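Local coordinates for uncharacterized protein DUF1470 (Jannaschia sp. CCS1, PDB 3H0N) that is of uncharacterised function but, with its ABATE domain and treble-clef zinc finger, possibly acts as a stress-induced transcription regulator, at residues 5-10 against 109-114; 39-44 against 58-63; 139-144 against 156-161. All blocks are in the same frame, centred on the assembly; numbering follows the deposited sequence.

Contact 1: 5-10 against 109-114; sequences DSYERT and TWRLHH. With NI (nickel (II) ion), chain C; ACT (acetate ion), chain H; GOL (glycerol), chain F.
Tyr7 lies over the side chain of Arg111, joining the loop before helix 10-22 to strand 110-113. The apolar part is a CH-pi contact: Arg111 CD sits 3.8 Å from the centroid of the Tyr7 ring, almost on its normal. With CG anti to the backbone N (chi1 175°), the tyrosine carries its ring out over the strand, and its long para axis brings OH to the backbone beyond.

There the hydroxyl donates to Leu112 O, 2.9 Å from Tyr7 OH, reaching it from above the carbonyl plane. The same hydroxyl stands over a face of the His113 ring in an edge-to-face pair with planes at 79°. His113 ND1 binds nickel at 2.5 Å; His115 NE2 is a second ligand. A phenylalanine at Tyr7 would probably leave Leu112 O without this donor and the His113 face without its polar cover.

Glu8 pairs with Arg111 only indirectly: Glu8 OE2 and Arg111 NH1 stand 4.3 Å apart, joined by a water and a glycerol, while Arg111 NE meets Asp105. An acetate, like the glycerol probably from the crystallisation liquor, accepts from His114 N and ND1. The phenol, rather than the charged pair, thus probably holds the loop beside the nickel site.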
# COMPACT_ATOMS: atom_id res chain seq x y z
N ASP A 5 10.93 8.90 6.02
CA ASP A 5 12.18 8.40 5.43
C ASP A 5 12.18 6.89 5.14
O ASP A 5 13.18 6.36 4.61
CB ASP A 5 13.40 8.69 6.34
CG ASP A 5 13.92 10.11 6.20
OD1 ASP A 5 13.45 10.84 5.31
OD2 ASP A 5 14.79 10.51 6.99
N SER A 6 11.11 6.20 5.52
CA SER A 6 11.05 4.78 5.34
C SER A 6 10.86 4.44 3.88
O SER A 6 10.38 5.22 3.05
CB SER A 6 9.90 4.20 6.15
OG SER A 6 8.68 4.57 5.65
N TYR A 7 11.20 3.21 3.56
CA TYR A 7 10.95 2.70 2.23
C TYR A 7 9.48 2.88 1.87
O TYR A 7 9.14 3.21 0.75
CB TYR A 7 11.37 1.19 2.11
CG TYR A 7 10.99 0.60 0.78
CD1 TYR A 7 11.82 0.73 -0.34
CD2 TYR A 7 9.78 -0.02 0.62
CE1 TYR A 7 11.42 0.21 -1.58
CE2 TYR A 7 9.36 -0.50 -0.60
CZ TYR A 7 10.18 -0.39 -1.70
OH TYR A 7 9.78 -0.83 -2.94
N GLU A 8 8.61 2.58 2.81
CA GLU A 8 7.18 2.58 2.59
C GLU A 8 6.61 3.94 2.21
O GLU A 8 5.56 4.01 1.56
CB GLU A 8 6.45 2.06 3.85
CG GLU A 8 6.62 0.58 4.07
CD GLU A 8 7.98 0.17 4.66
OE1 GLU A 8 8.76 1.01 5.19
OE2 GLU A 8 8.25 -1.06 4.64
N ARG A 9 7.29 5.02 2.58
CA ARG A 9 6.86 6.38 2.23
C ARG A 9 7.74 7.00 1.15
O ARG A 9 7.74 8.23 0.98
CB ARG A 9 6.85 7.29 3.43
CG ARG A 9 6.10 6.77 4.58
CD ARG A 9 4.68 6.55 4.28
NE ARG A 9 4.12 5.87 5.46
CZ ARG A 9 2.85 5.52 5.63
NH1 ARG A 9 1.93 5.80 4.71
NH2 ARG A 9 2.50 4.90 6.76
N THR A 10 8.45 6.20 0.38
CA THR A 10 9.28 6.70 -0.72
C THR A 10 8.51 7.60 -1.69
O THR A 10 9.00 8.69 -2.07
CB THR A 10 9.92 5.53 -1.48
OG1 THR A 10 10.81 4.82 -0.59
CG2 THR A 10 10.72 6.04 -2.68
N THR A 109 16.51 -8.13 2.15
CA THR A 109 15.21 -7.58 2.59
C THR A 109 14.21 -7.60 1.41
O THR A 109 14.47 -7.03 0.34
CB THR A 109 15.34 -6.14 3.09
OG1 THR A 109 16.37 -6.08 4.09
CG2 THR A 109 14.02 -5.62 3.69
N TRP A 110 13.06 -8.26 1.62
CA TRP A 110 12.00 -8.26 0.63
C TRP A 110 11.25 -6.93 0.68
O TRP A 110 10.93 -6.40 1.76
CB TRP A 110 11.00 -9.38 0.92
CG TRP A 110 11.53 -10.68 0.60
CD1 TRP A 110 12.17 -11.57 1.46
CD2 TRP A 110 11.56 -11.31 -0.68
NE1 TRP A 110 12.54 -12.68 0.79
CE2 TRP A 110 12.19 -12.56 -0.53
CE3 TRP A 110 11.12 -10.93 -1.96
CZ2 TRP A 110 12.39 -13.42 -1.60
CZ3 TRP A 110 11.30 -11.79 -3.02
CH2 TRP A 110 11.93 -13.02 -2.83
N ARG A 111 10.96 -6.38 -0.50
CA ARG A 111 10.26 -5.11 -0.67
C ARG A 111 9.16 -5.27 -1.68
O ARG A 111 9.33 -5.98 -2.68
CB ARG A 111 11.18 -4.01 -1.16
CG ARG A 111 12.47 -3.80 -0.41
CD ARG A 111 12.19 -3.07 0.82
NE ARG A 111 13.44 -2.72 1.51
CZ ARG A 111 13.44 -2.22 2.74
NH1 ARG A 111 12.30 -2.01 3.39
NH2 ARG A 111 14.61 -1.96 3.34
N LEU A 112 8.05 -4.58 -1.46
CA LEU A 112 7.00 -4.44 -2.49
C LEU A 112 7.27 -3.18 -3.28
O LEU A 112 7.22 -2.07 -2.72
CB LEU A 112 5.61 -4.37 -1.88
CG LEU A 112 4.44 -4.36 -2.88
CD1 LEU A 112 4.43 -5.58 -3.85
CD2 LEU A 112 3.11 -4.22 -2.17
N HIS A 113 7.60 -3.32 -4.55
CA HIS A 113 7.82 -2.19 -5.46
C HIS A 113 6.52 -1.87 -6.12
O HIS A 113 5.79 -2.74 -6.53
CB HIS A 113 8.86 -2.57 -6.50
CG HIS A 113 10.20 -2.82 -5.90
ND1 HIS A 113 11.14 -1.82 -5.75
CD2 HIS A 113 10.74 -3.93 -5.34
CE1 HIS A 113 12.21 -2.32 -5.14
NE2 HIS A 113 11.99 -3.60 -4.88
N HIS A 114 6.20 -0.58 -6.26
CA HIS A 114 4.94 -0.12 -6.85
C HIS A 114 5.09 0.17 -8.33
O HIS A 114 4.62 1.19 -8.84
CB HIS A 114 4.41 1.04 -6.02
CG HIS A 114 3.96 0.57 -4.70
ND1 HIS A 114 4.78 0.56 -3.60
CD2 HIS A 114 2.81 -0.03 -4.33
CE1 HIS A 114 4.13 0.01 -2.58
NE2 HIS A 114 2.92 -0.36 -3.00
NI NI C . 10.62 0.55 -6.38
C ACT H . 8.16 1.71 -4.16
O ACT H . 7.24 1.46 -3.34
OXT ACT H . 8.18 1.24 -5.34
CH3 ACT H . 9.27 2.59 -3.70
C1 GOL F . 10.11 -2.54 6.73
O1 GOL F . 8.71 -2.33 6.86
C2 GOL F . 10.98 -1.29 6.94
O2 GOL F . 11.19 -0.58 5.73
C3 GOL F . 12.36 -1.66 7.49
O3 GOL F . 13.29 -2.06 6.49
O HOH W 1 9.48 -2.56 2.87

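Contact 2: 39-44 against 58-63; sequences EDLHDL and DHVEGF
Leu41 meets Val60 and Phe63 where helix 38-44 packs across the first turns of helix 58-78, a steep helix-helix crossing within the mainly helical part of the ABATE domain. The two short segments cross at 72°, their axes 10.5 Å apart at closest approach. At so steep an angle the shared surface is short, and one leucine can supply most of its own helix's share.

Leu41 sends its CG anti to the carbonyl carbon (chi1 -57°), and with chi2 at -179° the fork is aimed so that both methyls meet Phe63 and CD1 also reaches Val60. CD1 wedges between Phe63, 3.8 Å from Phe63 CD2, and the backbone and CG2 methyl of Val60. CD2 lies over a face of the Phe63 ring near CG and CB, a CH-pi contact 4.2 Å from the centroid. A branched side chain suits this place because the fork gives Phe63 two methyls while one of them also packs against Val60.

Phe63 offers a broad flat surface to that fork. Its other neighbours include Leu18 of helix 10-22 and Leu121 and Val122 of helix 121-138, which place the ring where several helices converge. Leu44, one turn after Leu41, touches it only lightly, Leu44 CD2 lying 4.4 Å from Phe63 CD1, and also packs on Leu18.

Val60 CG2 lies beside its own backbone N, and this puts the methyl against the leucine. His59 contributes mainly near its backbone, while its ND1 bonds to Gly56 N. The closest approach between the segments is Leu41 CD2 to Phe63 CG, 3.7 Å.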
# COMPACT_ATOMS: atom_id res chain seq x y z
N GLU A 39 22.29 16.81 -11.08
CA GLU A 39 22.76 16.66 -9.69
C GLU A 39 21.61 16.60 -8.66
O GLU A 39 21.69 15.88 -7.65
CB GLU A 39 23.71 17.82 -9.32
CG GLU A 39 25.06 17.76 -10.02
CD GLU A 39 25.09 18.36 -11.43
OE1 GLU A 39 24.07 18.85 -11.94
OE2 GLU A 39 26.18 18.33 -12.04
N ASP A 40 20.53 17.35 -8.92
CA ASP A 40 19.35 17.35 -8.08
C ASP A 40 18.71 15.97 -8.11
O ASP A 40 18.23 15.47 -7.08
CB ASP A 40 18.29 18.35 -8.55
CG ASP A 40 18.75 19.81 -8.47
OD1 ASP A 40 19.42 20.18 -7.49
OD2 ASP A 40 18.42 20.57 -9.39
N LEU A 41 18.72 15.34 -9.28
CA LEU A 41 18.16 14.00 -9.39
C LEU A 41 19.01 12.93 -8.71
O LEU A 41 18.46 12.00 -8.08
CB LEU A 41 17.91 13.66 -10.86
CG LEU A 41 17.00 14.66 -11.61
CD1 LEU A 41 16.84 14.16 -13.06
CD2 LEU A 41 15.66 14.81 -10.89
N HIS A 42 20.33 13.05 -8.78
CA HIS A 42 21.17 12.11 -8.05
C HIS A 42 20.88 12.13 -6.53
O HIS A 42 20.83 11.08 -5.89
CB HIS A 42 22.65 12.38 -8.31
CG HIS A 42 23.13 11.80 -9.61
ND1 HIS A 42 23.76 10.58 -9.68
CD2 HIS A 42 23.06 12.26 -10.88
CE1 HIS A 42 24.07 10.32 -10.94
NE2 HIS A 42 23.64 11.31 -11.69
N ASP A 43 20.64 13.30 -5.99
CA ASP A 43 20.37 13.39 -4.57
C ASP A 43 18.92 13.03 -4.26
O ASP A 43 18.67 12.37 -3.25
CB ASP A 43 20.69 14.79 -4.07
CG ASP A 43 20.35 14.96 -2.62
OD1 ASP A 43 20.95 14.27 -1.79
OD2 ASP A 43 19.47 15.78 -2.33
N LEU A 44 17.99 13.43 -5.13
CA LEU A 44 16.59 13.05 -4.98
C LEU A 44 16.35 11.55 -4.89
O LEU A 44 15.55 11.07 -4.06
CB LEU A 44 15.77 13.63 -6.14
CG LEU A 44 14.27 13.34 -6.13
CD1 LEU A 44 13.56 14.16 -5.00
CD2 LEU A 44 13.64 13.65 -7.47
N ASP A 58 18.89 13.44 -20.10
CA ASP A 58 17.59 13.26 -20.77
C ASP A 58 16.42 13.08 -19.79
O ASP A 58 15.26 13.31 -20.15
CB ASP A 58 17.62 12.08 -21.73
CG ASP A 58 18.10 10.78 -21.08
OD1 ASP A 58 19.22 10.75 -20.52
OD2 ASP A 58 17.36 9.78 -21.20
N HIS A 59 16.70 12.75 -18.54
CA HIS A 59 15.66 12.58 -17.55
C HIS A 59 15.21 13.87 -16.92
O HIS A 59 14.14 13.92 -16.27
CB HIS A 59 16.13 11.63 -16.44
CG HIS A 59 16.39 10.26 -16.97
ND1 HIS A 59 17.59 9.60 -16.82
CD2 HIS A 59 15.61 9.47 -17.73
CE1 HIS A 59 17.52 8.44 -17.45
NE2 HIS A 59 16.32 8.33 -18.02
N VAL A 60 15.99 14.94 -17.06
CA VAL A 60 15.65 16.20 -16.39
C VAL A 60 14.27 16.70 -16.85
O VAL A 60 13.42 16.99 -16.00
CB VAL A 60 16.72 17.26 -16.66
CG1 VAL A 60 16.22 18.66 -16.24
CG2 VAL A 60 18.03 16.87 -15.93
N GLU A 61 14.01 16.73 -18.17
CA GLU A 61 12.71 17.23 -18.69
C GLU A 61 11.56 16.41 -18.14
O GLU A 61 10.52 16.97 -17.73
CB GLU A 61 12.68 17.25 -20.21
CG GLU A 61 11.37 17.80 -20.77
CD GLU A 61 11.38 17.90 -22.31
OE1 GLU A 61 12.08 18.79 -22.82
OE2 GLU A 61 10.71 17.08 -22.98
N GLY A 62 11.73 15.10 -18.05
CA GLY A 62 10.68 14.25 -17.53
C GLY A 62 10.39 14.52 -16.06
O GLY A 62 9.22 14.52 -15.63
N PHE A 63 11.44 14.72 -15.25
CA PHE A 63 11.23 15.04 -13.86
C PHE A 63 10.64 16.45 -13.64
O PHE A 63 9.86 16.62 -12.72
CB PHE A 63 12.52 14.81 -13.05
CG PHE A 63 12.71 13.40 -12.65
CD1 PHE A 63 12.09 12.90 -11.52
CD2 PHE A 63 13.45 12.54 -13.42
CE1 PHE A 63 12.26 11.55 -11.15
CE2 PHE A 63 13.62 11.22 -13.04
CZ PHE A 63 13.00 10.75 -11.90

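Contact 3: 139-144 against 156-161; sequences HQNVRR and VYFDTS
Phe158 packs its ring against Arg144, setting the second strand of the zinc finger's antiparallel hairpin, 145-147 with 156-158, beside the turn that leads into the first. The finger is of the treble-clef type, and Tyr157 packs on the zinc ligand Cys169.

At Phe158 the ring takes Arg144 CB over one face, 3.9 Å from its centroid, while Asn141 CB lies at the edge in the ring plane. An aromatic suits this place: its flat face serves that CH-pi contact and it meets Phe145 edge-to-face, with Leu12 and Leu16 making the site apolar. Phe158 CA also makes a CA-H...O contact to Arg144 O.

Asp159 N donates to that same Arg144 O at 2.8 Å and 171°, a nearly straight bond. Its carboxylate closes an Asx turn: OD1 accepts from Ser161 N on the anti side and from Ser161 OG on the syn side, while OD2 is bonded to Arg166 N. Arg144 NH1 stands only at long salt-bridge distance from OD1.

The turn presents Ser161 O to the guanidinium. Arg144 is extended from CG to NE, which lets NH1 reach two backbone oxygens: Asp159 O from above its carbonyl plane, and Ser161 O in the carbonyl plane, 2.7 Å from NH1.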
# COMPACT_ATOMS: atom_id res chain seq x y z
N HIS A 139 -5.75 6.90 2.95
CA HIS A 139 -5.56 6.84 4.40
C HIS A 139 -6.12 8.03 5.15
O HIS A 139 -5.89 8.18 6.36
CB HIS A 139 -4.07 6.63 4.75
CG HIS A 139 -3.55 5.26 4.37
ND1 HIS A 139 -2.22 4.91 4.48
CD2 HIS A 139 -4.19 4.19 3.86
CE1 HIS A 139 -2.08 3.64 4.09
NE2 HIS A 139 -3.26 3.19 3.70
N GLN A 140 -6.88 8.88 4.46
CA GLN A 140 -7.63 9.97 5.06
C GLN A 140 -6.70 11.04 5.63
O GLN A 140 -7.02 11.69 6.64
CB GLN A 140 -8.59 9.45 6.13
CG GLN A 140 -9.44 8.22 5.69
CD GLN A 140 -10.28 8.54 4.51
OE1 GLN A 140 -11.16 9.41 4.56
NE2 GLN A 140 -10.02 7.85 3.37
N ASN A 141 -5.57 11.25 4.95
CA ASN A 141 -4.54 12.20 5.39
C ASN A 141 -4.47 13.47 4.54
O ASN A 141 -3.47 14.19 4.59
CB ASN A 141 -3.18 11.52 5.42
CG ASN A 141 -3.06 10.50 6.50
OD1 ASN A 141 -3.73 10.58 7.54
ND2 ASN A 141 -2.20 9.51 6.26
N VAL A 142 -5.52 13.78 3.79
CA VAL A 142 -5.48 14.94 2.88
C VAL A 142 -5.16 16.23 3.64
O VAL A 142 -4.40 17.07 3.13
CB VAL A 142 -6.80 15.08 2.12
CG1 VAL A 142 -6.87 16.36 1.32
CG2 VAL A 142 -7.00 13.86 1.20
N ARG A 143 -5.72 16.41 4.83
CA ARG A 143 -5.54 17.66 5.58
C ARG A 143 -4.10 17.88 6.04
O ARG A 143 -3.76 18.98 6.42
CB ARG A 143 -6.49 17.79 6.76
CG ARG A 143 -7.95 17.94 6.31
CD ARG A 143 -8.83 18.12 7.51
NE ARG A 143 -10.26 18.14 7.17
CZ ARG A 143 -10.95 19.24 6.89
NH1 ARG A 143 -10.37 20.42 6.88
NH2 ARG A 143 -12.25 19.15 6.62
N ARG A 144 -3.25 16.86 5.92
CA ARG A 144 -1.84 17.00 6.29
C ARG A 144 -0.93 17.54 5.17
O ARG A 144 0.24 17.84 5.42
CB ARG A 144 -1.29 15.66 6.83
CG ARG A 144 -1.84 15.35 8.17
CD ARG A 144 -1.59 13.89 8.63
NE ARG A 144 -2.04 13.71 10.03
CZ ARG A 144 -1.39 14.10 11.12
NH1 ARG A 144 -0.18 14.68 11.01
NH2 ARG A 144 -1.94 13.95 12.34
N VAL A 156 5.95 23.04 -0.25
CA VAL A 156 4.94 22.11 0.24
C VAL A 156 5.51 21.23 1.35
O VAL A 156 6.72 21.03 1.48
CB VAL A 156 4.35 21.22 -0.89
CG1 VAL A 156 3.72 22.08 -1.98
CG2 VAL A 156 5.35 20.25 -1.45
N TYR A 157 4.59 20.68 2.15
CA TYR A 157 5.00 19.76 3.20
C TYR A 157 3.86 18.82 3.51
O TYR A 157 2.70 19.08 3.19
CB TYR A 157 5.49 20.52 4.46
CG TYR A 157 4.44 21.31 5.17
CD1 TYR A 157 4.12 22.61 4.73
CD2 TYR A 157 3.73 20.81 6.25
CE1 TYR A 157 3.14 23.33 5.36
CE2 TYR A 157 2.77 21.55 6.90
CZ TYR A 157 2.44 22.80 6.42
OH TYR A 157 1.47 23.56 7.04
N PHE A 158 4.23 17.69 4.10
CA PHE A 158 3.26 16.75 4.65
C PHE A 158 3.50 16.71 6.15
O PHE A 158 4.59 16.40 6.62
CB PHE A 158 3.41 15.35 4.04
CG PHE A 158 2.40 14.37 4.55
CD1 PHE A 158 2.68 13.65 5.69
CD2 PHE A 158 1.18 14.18 3.95
CE1 PHE A 158 1.73 12.76 6.23
CE2 PHE A 158 0.27 13.28 4.43
CZ PHE A 158 0.55 12.57 5.60
N ASP A 159 2.49 17.09 6.90
CA ASP A 159 2.55 17.20 8.36
C ASP A 159 2.57 15.81 9.00
O ASP A 159 1.61 15.03 8.88
CB ASP A 159 1.32 17.97 8.86
CG ASP A 159 1.34 18.26 10.36
OD1 ASP A 159 2.21 17.76 11.10
OD2 ASP A 159 0.43 19.04 10.76
N THR A 160 3.70 15.50 9.64
CA THR A 160 3.91 14.20 10.27
C THR A 160 3.69 14.27 11.79
O THR A 160 3.91 13.27 12.47
CB THR A 160 5.36 13.70 10.01
OG1 THR A 160 6.26 14.69 10.48
CG2 THR A 160 5.62 13.47 8.52
N SER A 161 3.26 15.43 12.30
CA SER A 161 3.04 15.61 13.76
C SER A 161 1.80 14.86 14.25
O SER A 161 0.85 14.69 13.51
CB SER A 161 2.92 17.09 14.10
OG SER A 161 1.74 17.65 13.63

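In the fold
From the N terminus, the loop before helix 10-22 is the first half of contact 1, which closes only at strand 110-113, after ninety-eight intervening residues, mostly helical. Contact 2 falls wholly within that long excursion and closes a short loop of its own, tying helix 38-44 to the start of helix 58-78. After contact 1 has closed, the chain runs through helix 121-138 and opens contact 3, whose short loop, holding strand 145-147, ends at strand 156-158 in the zinc finger. Contacts 2 and 3 lie on opposite sides of the chain's centre, whereas contacts 1 and 3 touch through Arg9 and His139. Contacts 1 and 3 both also reach the second subunit.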